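Local coordinates for UDP-N-acetylglucosamine 3-dehydrogenase (PDB 7BVJ), which catalyses the NAD(+)-dependent oxidation of the glucosamine 3-position of UDP-N-acetylglucosamine to a ketone, a step in making the diamino sugar of lipid A, at residues H18-Y22 against V64-T68; T6-G12 against A29-D33; Y22-S26 against I273-L277. All coordinates share one frame; numbering follows the deposited sequence.

Contact 1. Residues H18-Y22 against V64-T68; sequences HAQKY and VSIVT. With NAD (nicotinamide-adenine-dinucleotide), chain E.
H18 and Y22, one helical turn apart, both bond the hydroxyl of S65, the imidazole through ND1 and the tyrosine through its phenol oxygen. The distance from H18 ND1 to S65 OG is 2.8 Å, and OG lies close to the imidazole plane, at the edge of the ring. From the tyrosine comes a second, shorter bond, Y22 OH to S65 OG at 2.6 Å, and here too OG sits near the plane of the ring. Two polar groups thus hold one buried hydroxyl, and its rotation is thereby set: OG stands anti to the carbonyl carbon of S65 (chi1 -79°), which directs it at the helix. These residues join helix 13-25, the first helix of the Rossmann fold, to strand 63-66 of the parallel sheet beneath it, the short segments running nearly antiparallel at 167° with their axes 9.8 Å apart. The imidazole face is engaged separately. Methyl CG2 of V67 stands 3.8 Å from the centroid of the H18 ring and only 6° off the ring normal, a well-centred CH-pi contact. Farther round the ring, H18 NE2 bonds E90 OE1, so both imidazole nitrogens have partners. Just past the strand, T68 turns to the cofactor, its methyl CG2 lying 3.4 Å from N3A of the NAD adenine.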
loop_
_atom_site.group_PDB
_atom_site.type_symbol
_atom_site.label_atom_id
_atom_site.label_comp_id
_atom_site.label_asym_id
_atom_site.label_seq_id
_atom_site.Cartn_x
_atom_site.Cartn_y
_atom_site.Cartn_z
ATOM N N HIS A 18 -4.400 -0.012 -13.226
ATOM C CA HIS A 18 -3.175 0.749 -13.473
ATOM C C HIS A 18 -3.116 1.220 -14.921
ATOM O O HIS A 18 -2.785 2.384 -15.205
ATOM C CB HIS A 18 -1.937 -0.085 -13.181
ATOM C CG HIS A 18 -1.543 -0.142 -11.742
ATOM N ND1 HIS A 18 -0.359 0.383 -11.278
ATOM C CD2 HIS A 18 -2.127 -0.745 -10.682
ATOM C CE1 HIS A 18 -0.239 0.126 -9.992
ATOM N NE2 HIS A 18 -1.302 -0.552 -9.605
ATOM N N ALA A 19 -3.415 0.305 -15.850
ATOM C CA ALA A 19 -3.338 0.623 -17.276
ATOM C C ALA A 19 -4.341 1.709 -17.666
ATOM O O ALA A 19 -4.016 2.612 -18.456
ATOM C CB ALA A 19 -3.560 -0.644 -18.109
ATOM N N GLN A 20 -5.562 1.640 -17.119
ATOM C CA GLN A 20 -6.554 2.684 -17.387
ATOM C C GLN A 20 -6.040 4.049 -16.946
ATOM O O GLN A 20 -6.172 5.043 -17.680
ATOM C CB GLN A 20 -7.881 2.374 -16.683
ATOM C CG GLN A 20 -8.573 1.086 -17.135
ATOM C CD GLN A 20 -9.887 0.813 -16.415
ATOM O OE1 GLN A 20 -10.206 1.447 -15.402
ATOM N NE2 GLN A 20 -10.661 -0.132 -16.939
ATOM N N LYS A 21 -5.437 4.116 -15.752
ATOM C CA LYS A 21 -4.920 5.401 -15.266
ATOM C C LYS A 21 -3.829 5.934 -16.188
ATOM O O LYS A 21 -3.846 7.113 -16.592
ATOM C CB LYS A 21 -4.384 5.269 -13.831
ATOM C CG LYS A 21 -5.351 4.701 -12.808
ATOM C CD LYS A 21 -6.797 5.048 -13.141
ATOM C CE LYS A 21 -7.645 5.152 -11.897
ATOM N NZ LYS A 21 -8.427 3.921 -11.652
ATOM N N TYR A 22 -2.857 5.079 -16.527
ATOM C CA TYR A 22 -1.766 5.543 -17.378
ATOM C C TYR A 22 -2.293 6.039 -18.713
ATOM O O TYR A 22 -1.796 7.036 -19.251
ATOM C CB TYR A 22 -0.741 4.441 -17.604
ATOM C CG TYR A 22 0.238 4.192 -16.465
ATOM C CD1 TYR A 22 1.226 5.117 -16.149
ATOM C CD2 TYR A 22 0.208 3.000 -15.757
ATOM C CE1 TYR A 22 2.141 4.871 -15.140
ATOM C CE2 TYR A 22 1.107 2.750 -14.738
ATOM C CZ TYR A 22 2.072 3.687 -14.436
ATOM O OH TYR A 22 2.964 3.442 -13.420
ATOM N N VAL A 64 7.077 1.918 -15.855
ATOM C CA VAL A 64 6.059 0.882 -15.820
ATOM C C VAL A 64 5.494 0.743 -14.415
ATOM O O VAL A 64 6.155 1.042 -13.410
ATOM C CB VAL A 64 6.595 -0.487 -16.291
ATOM C CG1 VAL A 64 7.114 -0.408 -17.719
ATOM C CG2 VAL A 64 7.675 -0.964 -15.333
ATOM N N SER A 65 4.255 0.274 -14.360
ATOM C CA SER A 65 3.743 -0.392 -13.170
ATOM C C SER A 65 3.946 -1.904 -13.293
ATOM O O SER A 65 3.728 -2.489 -14.358
ATOM C CB SER A 65 2.260 -0.068 -12.954
ATOM O OG SER A 65 2.098 1.225 -12.367
ATOM N N ILE A 66 4.383 -2.521 -12.200
ATOM C CA ILE A 66 4.574 -3.967 -12.103
ATOM C C ILE A 66 3.504 -4.498 -11.160
ATOM O O ILE A 66 3.526 -4.223 -9.949
ATOM C CB ILE A 66 5.979 -4.329 -11.613
ATOM C CG1 ILE A 66 7.005 -4.046 -12.708
ATOM C CG2 ILE A 66 6.045 -5.767 -11.188
ATOM C CD1 ILE A 66 8.413 -3.934 -12.179
ATOM N N VAL A 67 2.535 -5.215 -11.737
ATOM C CA VAL A 67 1.362 -5.681 -11.010
ATOM C C VAL A 67 1.235 -7.196 -11.168
ATOM O O VAL A 67 0.135 -7.722 -11.376
ATOM C CB VAL A 67 0.090 -4.944 -11.463
ATOM C CG1 VAL A 67 -0.968 -5.039 -10.367
ATOM C CG2 VAL A 67 0.397 -3.482 -11.784
ATOM N N THR A 68 2.368 -7.888 -11.168
ATOM C CA THR A 68 2.432 -9.339 -11.245
ATOM C C THR A 68 2.391 -9.936 -9.838
ATOM O O THR A 68 2.407 -9.203 -8.843
ATOM C CB THR A 68 3.699 -9.731 -11.994
ATOM O OG1 THR A 68 4.834 -9.175 -11.313
ATOM C CG2 THR A 68 3.640 -9.206 -13.453
HETATM P PA NAD E . -4.155 -11.336 -10.616
HETATM O O1A NAD E . -3.468 -12.654 -10.696
HETATM O O2A NAD E . -5.563 -10.952 -10.991
HETATM O O5B NAD E . -3.242 -10.479 -11.837
HETATM C C5B NAD E . -2.025 -11.166 -12.006
HETATM C C4B NAD E . -1.536 -10.976 -13.445
HETATM O O4B NAD E . -0.146 -11.182 -13.512
HETATM C C3B NAD E . -2.207 -12.082 -14.274
HETATM O O3B NAD E . -2.756 -11.397 -15.340
HETATM C C2B NAD E . -1.030 -12.976 -14.699
HETATM O O2B NAD E . -1.201 -13.482 -16.020
HETATM C C1B NAD E . 0.091 -11.937 -14.703
HETATM N N9A NAD E . 1.426 -12.494 -14.525
HETATM C C8A NAD E . 1.882 -13.506 -13.709
HETATM N N7A NAD E . 3.196 -13.700 -13.801
HETATM C C5A NAD E . 3.628 -12.768 -14.718
HETATM C C6A NAD E . 4.910 -12.469 -15.246
HETATM N N6A NAD E . 6.011 -13.191 -14.833
HETATM N N1A NAD E . 5.047 -11.472 -16.167
HETATM C C2A NAD E . 3.900 -10.807 -16.535
HETATM N N3A NAD E . 2.627 -10.976 -16.114
HETATM C C4A NAD E . 2.533 -11.990 -15.195
HETATM O O3 NAD E . -4.020 -10.567 -9.196
HETATM P PN NAD E . -4.253 -8.984 -9.107
HETATM O O1N NAD E . -4.032 -8.060 -10.277
HETATM O O2N NAD E . -5.300 -8.949 -8.045
HETATM O O5D NAD E . -2.908 -8.412 -8.065
#

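Contact 2. Residues T6-G12 against A29-D33; sequences TGVIGVG and AGVFD. With NAD (nicotinamide-adenine-dinucleotide), chain E.
D33 OD2 is gripped from two directions: the backbone amide of V11 donates to it at 2.8 Å (V11 N to D33 OD2), and the ribose hydroxyl O3B of NAD donates to it as well. The amide uses the anti lone pair of OD2, the one away from OD1. The other oxygen, OD1, accepts ribose O2B and the backbone N of N35; both ribose bonds are modelled very short. A chi1 of -163° turns the D33 carboxylate off the strand end toward the glycine-rich turn. Behind it the two strands run parallel, their short axes 9° apart. F32 N donates to V8 O at 3.0 Å, and F32 O accepts G10 N at 2.7 Å, a nearly straight bond (169°) that ties the first glycine of the GxGxxG sequence to the neighbouring strand. V31, on the face of the sheet it shares with V8, meets V11 of the turn at about a right angle, CG1 to CG1 at 3.6 Å, while V11 CG2 lies 3.6 Å from D33 CB. With an alanine in place of V11 both methyls go, and the loss of packing against V31 CG1 and D33 CB is likely to open a gap beside the carboxylate. On the other face, F32 CE2 comes within 3.7 Å of adenine C2A. G12 has no side chain to meet NAD O5B, the oxygen joining ribose to phosphate. An acidic residue ending the second strand and taking both ribose hydroxyls is the classic Rossmann signature of NAD use; a 2'-phosphate, as in NADP, would probably be repelled here.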
loop_
_atom_site.group_PDB
_atom_site.type_symbol
_atom_site.label_atom_id
_atom_site.label_comp_id
_atom_site.label_asym_id
_atom_site.label_seq_id
_atom_site.Cartn_x
_atom_site.Cartn_y
_atom_site.Cartn_z
ATOM N N THR A 6 4.682 5.091 -20.984
ATOM C CA THR A 6 4.345 4.262 -19.837
ATOM C C THR A 6 3.828 2.898 -20.283
ATOM O O THR A 6 3.340 2.716 -21.403
ATOM C CB THR A 6 3.301 4.941 -18.942
ATOM O OG1 THR A 6 2.111 5.205 -19.702
ATOM C CG2 THR A 6 3.844 6.249 -18.369
ATOM N N GLY A 7 3.966 1.927 -19.377
ATOM C CA GLY A 7 3.467 0.585 -19.604
ATOM C C GLY A 7 3.100 -0.096 -18.299
ATOM O O GLY A 7 3.426 0.373 -17.205
ATOM N N VAL A 8 2.394 -1.215 -18.428
ATOM C CA VAL A 8 2.048 -2.058 -17.292
ATOM C C VAL A 8 2.466 -3.484 -17.609
ATOM O O VAL A 8 2.158 -4.008 -18.683
ATOM C CB VAL A 8 0.548 -1.996 -16.937
ATOM C CG1 VAL A 8 0.249 -2.883 -15.728
ATOM C CG2 VAL A 8 0.115 -0.554 -16.628
ATOM N N ILE A 9 3.190 -4.093 -16.685
ATOM C CA ILE A 9 3.607 -5.486 -16.757
ATOM C C ILE A 9 2.736 -6.247 -15.771
ATOM O O ILE A 9 2.871 -6.073 -14.553
ATOM C CB ILE A 9 5.092 -5.644 -16.422
ATOM C CG1 ILE A 9 5.941 -4.847 -17.427
ATOM C CG2 ILE A 9 5.456 -7.140 -16.313
ATOM C CD1 ILE A 9 7.397 -4.700 -17.025
ATOM N N GLY A 10 1.807 -7.043 -16.293
ATOM C CA GLY A 10 0.854 -7.746 -15.460
ATOM C C GLY A 10 -0.467 -7.008 -15.409
ATOM O O GLY A 10 -0.599 -6.041 -14.657
ATOM N N VAL A 11 -1.444 -7.450 -16.196
ATOM C CA VAL A 11 -2.712 -6.745 -16.330
ATOM C C VAL A 11 -3.896 -7.613 -15.920
ATOM O O VAL A 11 -4.953 -7.584 -16.554
ATOM C CB VAL A 11 -2.901 -6.181 -17.746
ATOM C CG1 VAL A 11 -2.128 -4.869 -17.867
ATOM C CG2 VAL A 11 -2.453 -7.194 -18.792
ATOM N N GLY A 12 -3.736 -8.388 -14.859
ATOM C CA GLY A 12 -4.899 -8.990 -14.240
ATOM C C GLY A 12 -5.820 -7.955 -13.617
ATOM O O GLY A 12 -5.917 -6.827 -14.117
ATOM N N ALA A 29 2.100 3.237 -23.986
ATOM C CA ALA A 29 2.494 2.397 -25.109
ATOM C C ALA A 29 1.704 1.093 -25.120
ATOM O O ALA A 29 1.242 0.652 -26.178
ATOM C CB ALA A 29 3.993 2.106 -25.053
ATOM N N GLY A 30 1.530 0.465 -23.961
ATOM C CA GLY A 30 0.781 -0.778 -23.923
ATOM C C GLY A 30 1.112 -1.602 -22.686
ATOM O O GLY A 30 1.602 -1.085 -21.681
ATOM N N VAL A 31 0.833 -2.900 -22.801
ATOM C CA VAL A 31 0.791 -3.809 -21.670
ATOM C C VAL A 31 1.435 -5.138 -22.060
ATOM O O VAL A 31 1.537 -5.490 -23.240
ATOM C CB VAL A 31 -0.668 -4.019 -21.200
ATOM C CG1 VAL A 31 -1.245 -2.717 -20.600
ATOM C CG2 VAL A 31 -1.524 -4.470 -22.368
ATOM N N PHE A 32 1.913 -5.857 -21.048
ATOM C CA PHE A 32 2.398 -7.217 -21.211
ATOM C C PHE A 32 1.860 -8.064 -20.071
ATOM O O PHE A 32 1.859 -7.636 -18.915
ATOM C CB PHE A 32 3.934 -7.326 -21.220
ATOM C CG PHE A 32 4.426 -8.763 -21.216
ATOM C CD1 PHE A 32 4.451 -9.501 -22.397
ATOM C CD2 PHE A 32 4.798 -9.387 -20.028
ATOM C CE1 PHE A 32 4.863 -10.832 -22.404
ATOM C CE2 PHE A 32 5.211 -10.729 -20.021
ATOM C CZ PHE A 32 5.252 -11.444 -21.220
ATOM N N ASP A 33 1.427 -9.273 -20.404
ATOM C CA ASP A 33 0.981 -10.257 -19.432
ATOM C C ASP A 33 1.420 -11.628 -19.934
ATOM O O ASP A 33 1.564 -11.843 -21.144
ATOM C CB ASP A 33 -0.545 -10.179 -19.226
ATOM C CG ASP A 33 -1.005 -10.882 -17.955
ATOM O OD1 ASP A 33 -0.951 -12.132 -17.913
ATOM O OD2 ASP A 33 -1.415 -10.184 -16.997
HETATM P PA NAD E . -4.155 -11.336 -10.616
HETATM O O1A NAD E . -3.468 -12.654 -10.696
HETATM O O2A NAD E . -5.563 -10.952 -10.991
HETATM O O5B NAD E . -3.242 -10.479 -11.837
HETATM C C5B NAD E . -2.025 -11.166 -12.006
HETATM C C4B NAD E . -1.536 -10.976 -13.445
HETATM O O4B NAD E . -0.146 -11.182 -13.512
HETATM C C3B NAD E . -2.207 -12.082 -14.274
HETATM O O3B NAD E . -2.756 -11.397 -15.340
HETATM C C2B NAD E . -1.030 -12.976 -14.699
HETATM O O2B NAD E . -1.201 -13.482 -16.020
HETATM C C1B NAD E . 0.091 -11.937 -14.703
HETATM N N9A NAD E . 1.426 -12.494 -14.525
HETATM C C8A NAD E . 1.882 -13.506 -13.709
HETATM N N7A NAD E . 3.196 -13.700 -13.801
HETATM C C5A NAD E . 3.628 -12.768 -14.718
HETATM C C6A NAD E . 4.910 -12.469 -15.246
HETATM N N6A NAD E . 6.011 -13.191 -14.833
HETATM N N1A NAD E . 5.047 -11.472 -16.167
HETATM C C2A NAD E . 3.900 -10.807 -16.535
HETATM N N3A NAD E . 2.627 -10.976 -16.114
HETATM C C4A NAD E . 2.533 -11.990 -15.195
HETATM O O3 NAD E . -4.020 -10.567 -9.196
HETATM P PN NAD E . -4.253 -8.984 -9.107
HETATM O O1N NAD E . -4.032 -8.060 -10.277
HETATM O O2N NAD E . -5.300 -8.949 -8.045
HETATM O O5D NAD E . -2.908 -8.412 -8.065
#

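Contact 3. Residues Y22-S26 against I273-L277; sequences YAAIS and IEDFL
The end of helix 13-25, the first helix of the Rossmann fold, packs here against helix 268-282, which comes from much later in the chain. I273 is the centre of the packing. Its methyl CG2 lies over a face of the Y22 ring, 3.9 Å from the centroid and 25° off the normal, a CH-pi contact displaced toward the rim on the CE1 side. The same methyl also meets I25 CD1 at 3.6 Å, so it is shared between the tyrosine and the isoleucine one turn on. CG2 is placed there by a chi1 of -79°, which sets it anti to the I273 backbone N. At the Y22 ring edge the neighbours are different: L277 CD2 is 4.0 Å from Y22 CE1, while the phenol oxygen, already bonded to S65, abuts the rim of the F276 ring, with Y22 OH 3.3 Å from F276 CE2. The F276 side chain crosses that of Y22 at about a right angle. Where the helix ends, S26 OG bonds back to Y22 O at 2.8 Å, approaching tilted 29° from the carbonyl plane, and also pairs with T6 OG1. S26 CB packs on L277 CD1 at 3.9 Å. No hydrogen bond crosses between the two segments; the joint is largely apolar. F276 and L277 also touch A63, and F276 and I273 touch L88, so helix 268-282 lies beside helix 13-25 over strands of the parallel sheet, a helical layer of the kind that flanks the sheet in Rossmann-type domains.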
loop_
_atom_site.group_PDB
_atom_site.type_symbol
_atom_site.label_atom_id
_atom_site.label_comp_id
_atom_site.label_asym_id
_atom_site.label_seq_id
_atom_site.Cartn_x
_atom_site.Cartn_y
_atom_site.Cartn_z
ATOM N N TYR A 22 -2.857 5.079 -16.527
ATOM C CA TYR A 22 -1.766 5.543 -17.378
ATOM C C TYR A 22 -2.293 6.039 -18.713
ATOM O O TYR A 22 -1.796 7.036 -19.251
ATOM C CB TYR A 22 -0.741 4.441 -17.604
ATOM C CG TYR A 22 0.238 4.192 -16.465
ATOM C CD1 TYR A 22 1.226 5.117 -16.149
ATOM C CD2 TYR A 22 0.208 3.000 -15.757
ATOM C CE1 TYR A 22 2.141 4.871 -15.140
ATOM C CE2 TYR A 22 1.107 2.750 -14.738
ATOM C CZ TYR A 22 2.072 3.687 -14.436
ATOM O OH TYR A 22 2.964 3.442 -13.420
ATOM N N ALA A 23 -3.299 5.358 -19.265
ATOM C CA ALA A 23 -3.868 5.801 -20.535
ATOM C C ALA A 23 -4.526 7.165 -20.404
ATOM O O ALA A 23 -4.506 7.961 -21.356
ATOM C CB ALA A 23 -4.883 4.781 -21.050
ATOM N N ALA A 24 -5.108 7.456 -19.236
ATOM C CA ALA A 24 -5.729 8.764 -19.068
ATOM C C ALA A 24 -4.714 9.891 -18.857
ATOM O O ALA A 24 -4.984 11.032 -19.246
ATOM C CB ALA A 24 -6.718 8.736 -17.902
ATOM N N ILE A 25 -3.559 9.634 -18.244
ATOM C CA ILE A 25 -2.703 10.744 -17.827
ATOM C C ILE A 25 -1.326 10.753 -18.479
ATOM O O ILE A 25 -0.491 11.586 -18.109
ATOM C CB ILE A 25 -2.549 10.776 -16.298
ATOM C CG1 ILE A 25 -1.609 9.657 -15.852
ATOM C CG2 ILE A 25 -3.909 10.691 -15.636
ATOM C CD1 ILE A 25 -1.472 9.599 -14.372
ATOM N N SER A 26 -1.047 9.862 -19.420
ATOM C CA SER A 26 0.284 9.768 -20.021
ATOM C C SER A 26 0.128 9.114 -21.383
ATOM O O SER A 26 -0.990 8.930 -21.872
ATOM C CB SER A 26 1.257 8.988 -19.123
ATOM O OG SER A 26 0.915 7.595 -19.034
ATOM N N ILE A 273 -0.344 7.167 -9.209
ATOM C CA ILE A 273 0.387 7.071 -10.466
ATOM C C ILE A 273 0.861 8.448 -10.910
ATOM O O ILE A 273 2.003 8.607 -11.376
ATOM C CB ILE A 273 -0.478 6.361 -11.525
ATOM C CG1 ILE A 273 -0.421 4.853 -11.262
ATOM C CG2 ILE A 273 0.013 6.683 -12.950
ATOM C CD1 ILE A 273 -1.389 4.026 -12.096
ATOM N N GLU A 274 0.017 9.473 -10.747
ATOM C CA GLU A 274 0.479 10.820 -11.069
ATOM C C GLU A 274 1.668 11.205 -10.205
ATOM O O GLU A 274 2.616 11.835 -10.688
ATOM C CB GLU A 274 -0.633 11.858 -10.917
ATOM C CG GLU A 274 -0.139 13.242 -11.351
ATOM C CD GLU A 274 -1.163 14.347 -11.207
ATOM O OE1 GLU A 274 -2.371 14.071 -11.340
ATOM O OE2 GLU A 274 -0.747 15.499 -10.964
ATOM N N ASP A 275 1.651 10.811 -8.932
ATOM C CA ASP A 275 2.784 11.114 -8.068
ATOM C C ASP A 275 4.059 10.425 -8.564
ATOM O O ASP A 275 5.126 11.048 -8.634
ATOM C CB ASP A 275 2.441 10.720 -6.635
ATOM C CG ASP A 275 3.533 11.064 -5.667
ATOM O OD1 ASP A 275 4.515 10.301 -5.618
ATOM O OD2 ASP A 275 3.419 12.089 -4.950
ATOM N N PHE A 276 3.962 9.136 -8.914
ATOM C CA PHE A 276 5.105 8.395 -9.463
ATOM C C PHE A 276 5.690 9.105 -10.693
ATOM O O PHE A 276 6.915 9.326 -10.797
ATOM C CB PHE A 276 4.628 6.953 -9.763
ATOM C CG PHE A 276 5.570 6.101 -10.605
ATOM C CD1 PHE A 276 6.899 5.907 -10.246
ATOM C CD2 PHE A 276 5.084 5.431 -11.722
ATOM C CE1 PHE A 276 7.740 5.086 -11.018
ATOM C CE2 PHE A 276 5.917 4.627 -12.509
ATOM C CZ PHE A 276 7.253 4.449 -12.151
ATOM N N LEU A 277 4.821 9.510 -11.619
ATOM C CA LEU A 277 5.308 10.127 -12.855
ATOM C C LEU A 277 5.868 11.538 -12.602
ATOM O O LEU A 277 6.856 11.950 -13.231
ATOM C CB LEU A 277 4.188 10.153 -13.897
ATOM C CG LEU A 277 3.634 8.799 -14.371
ATOM C CD1 LEU A 277 2.552 8.981 -15.444
ATOM C CD2 LEU A 277 4.759 7.913 -14.879
#

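The three contacts gather round the first beta-alpha-beta unit of the NAD-binding domain. Contact 2 pairs strands 5-9 and 27-32, while contacts 1 and 3 use successive parts of the intervening helix 13-25 and share Y22, so the segments of contacts 1 and 2 alternate along the chain. The centres of contacts 1 and 2 lie about 6 Å apart. The centres of contacts 1 and 3 are about 9 Å apart. Strand 63-66 neighbours strand 5-9 in the parallel sheet, where S65 O probably bonds I9 N at 2.9 Å, and contacts 1 and 2 both touch NAD. Contact 3 stands farther from the cofactor and joins this N-terminal unit to helix 268-282, over 240 residues later.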